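Local coordinates for protein PTS system, lactose-specific IIBC components (PDB 3NBM) that probably relays phosphoryl groups in lactose uptake, as the IIB domain of a phosphoenolpyruvate-dependent phosphotransferase system, at residues A25-A30 / P96-L100. Residues are numbered along the deposited sequence; the frame is centred on the assembly and turned at random.
Sequences AINEGA and PSKAL
Pro96, at the start of the C-terminal helix 96-105, lies against the backbone of Gly29 in helix 18-33. This is helix-on-helix packing on one flank of the IIB alpha/beta fold, whose four-stranded parallel sheet has the order 2-1-3-4. The two short helical segments cross almost at right angles, at -97°, with their axes only 7.2 Å apart. Gly29, with no side chain, lets the backbones close to 4.2 Å between its CA and Pro96 CA. Gly29 CA offers a C-H to Pro96 O at 3.6 Å, while that same oxygen accepts the helical bond from Leu100 N. In the other direction Pro96 CA approaches Ala25 O, which is already bonded to Gly29 N, so these weak contacts add to ordinary helix hydrogen bonds. Farther out, at the exposed border of the contact, the extended chain of Glu28 runs obliquely past the CB-CG edge of the proline ring, its carboxyl carbon CD closest, 3.6 Å from Pro96 CG.

One turn further on, Ala99 turns its methyl inward between two neighbours on the first helix. Ala99 CB meets Ala25 CB at 3.8 Å and also touches Ile26 CG1; Leu22 of the same helix adds to this buried apolar patch. Ile26 reaches Val37 and Ala39 of the edge strand 37-43 as well, linking the helix pair to the sheet.

Leu100 finishes the interface by splitting its branches. Its side chain leaves the helix with CG opposite its own backbone nitrogen (chi1 179°), carrying both methyls toward the Gly29-Ala30 turn: CD2 comes 3.6 Å from Gly29 O, a carbonyl hydrogen-bonded to Thr33 OG1, and CD1 packs 4.0 Å from Ala30 CB.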
loop_
_atom_site.group_PDB
_atom_site.type_symbol
_atom_site.label_atom_id
_atom_site.label_comp_id
_atom_site.label_asym_id
_atom_site.label_seq_id
_atom_site.Cartn_x
_atom_site.Cartn_y
_atom_site.Cartn_z
ATOM N N ALA A 25 0.950 7.490 -7.133
ATOM C CA ALA A 25 2.318 7.288 -7.607
ATOM C C ALA A 25 2.507 5.856 -8.111
ATOM O O ALA A 25 3.119 5.639 -9.160
ATOM C CB ALA A 25 3.337 7.656 -6.505
ATOM N N ILE A 26 1.995 4.881 -7.362
ATOM C CA ILE A 26 2.111 3.486 -7.762
ATOM C C ILE A 26 1.417 3.281 -9.102
ATOM O O ILE A 26 1.968 2.651 -10.019
ATOM C CB ILE A 26 1.489 2.551 -6.710
ATOM C CG1 ILE A 26 2.309 2.562 -5.417
ATOM C CG2 ILE A 26 1.328 1.125 -7.302
ATOM C CD1 ILE A 26 1.590 1.952 -4.218
ATOM N N ASN A 27 0.199 3.799 -9.217
ATOM C CA ASN A 27 -0.563 3.642 -10.447
ATOM C C ASN A 27 0.099 4.318 -11.637
ATOM O O ASN A 27 0.088 3.775 -12.740
ATOM C CB ASN A 27 -2.000 4.145 -10.291
ATOM C CG ASN A 27 -2.836 3.238 -9.431
ATOM O OD1 ASN A 27 -2.595 2.032 -9.394
ATOM N ND2 ASN A 27 -3.863 3.794 -8.779
ATOM N N GLU A 28 0.667 5.501 -11.436
ATOM C CA GLU A 28 1.351 6.173 -12.530
ATOM C C GLU A 28 2.581 5.342 -12.924
ATOM O O GLU A 28 2.879 5.180 -14.121
ATOM C CB GLU A 28 1.740 7.597 -12.119
ATOM C CG GLU A 28 2.499 8.393 -13.217
ATOM C CD GLU A 28 2.793 9.883 -12.874
ATOM O OE1 GLU A 28 2.317 10.411 -11.828
ATOM O OE2 GLU A 28 3.493 10.529 -13.706
ATOM N N GLY A 29 3.327 4.844 -11.949
ATOM C CA GLY A 29 4.495 4.041 -12.276
ATOM C C GLY A 29 4.088 2.765 -12.997
ATOM O O GLY A 29 4.696 2.364 -13.989
ATOM N N ALA A 30 3.043 2.105 -12.512
ATOM C CA ALA A 30 2.563 0.872 -13.155
ATOM C C ALA A 30 2.137 1.131 -14.606
ATOM O O ALA A 30 2.453 0.377 -15.530
ATOM C CB ALA A 30 1.399 0.275 -12.359
ATOM N N PRO A 96 7.003 7.992 -9.229
ATOM C CA PRO A 96 6.298 6.803 -9.690
ATOM C C PRO A 96 7.189 5.577 -9.870
ATOM O O PRO A 96 6.787 4.446 -9.548
ATOM C CB PRO A 96 5.647 7.256 -10.996
ATOM C CG PRO A 96 5.426 8.765 -10.764
ATOM C CD PRO A 96 6.636 9.199 -10.008
ATOM N N SER A 97 8.392 5.766 -10.399
ATOM C CA SER A 97 9.285 4.623 -10.605
ATOM C C SER A 97 9.683 3.992 -9.264
ATOM O O SER A 97 9.689 2.765 -9.135
ATOM C CB SER A 97 10.538 5.039 -11.408
ATOM O OG SER A 97 10.215 5.530 -12.696
ATOM N N LYS A 98 10.040 4.810 -8.271
ATOM C CA LYS A 98 10.391 4.263 -6.969
ATOM C C LYS A 98 9.186 3.643 -6.278
ATOM O O LYS A 98 9.331 2.614 -5.599
ATOM C CB LYS A 98 11.025 5.331 -6.059
ATOM C CG LYS A 98 12.399 5.782 -6.561
ATOM C CD LYS A 98 12.969 6.946 -5.739
ATOM C CE LYS A 98 14.062 7.699 -6.523
ATOM N NZ LYS A 98 13.542 8.493 -7.716
ATOM N N ALA A 99 8.008 4.247 -6.427
ATOM C CA ALA A 99 6.781 3.704 -5.805
ATOM C C ALA A 99 6.481 2.309 -6.369
ATOM O O ALA A 99 6.179 1.394 -5.611
ATOM C CB ALA A 99 5.617 4.675 -5.996
ATOM N N LEU A 100 6.581 2.149 -7.687
ATOM C CA LEU A 100 6.330 0.852 -8.306
ATOM C C LEU A 100 7.371 -0.174 -7.849
ATOM O O LEU A 100 7.058 -1.316 -7.524
ATOM C CB LEU A 100 6.368 0.984 -9.832
ATOM C CG LEU A 100 6.141 -0.334 -10.564
ATOM C CD1 LEU A 100 4.698 -0.857 -10.325
ATOM C CD2 LEU A 100 6.416 -0.177 -12.040
#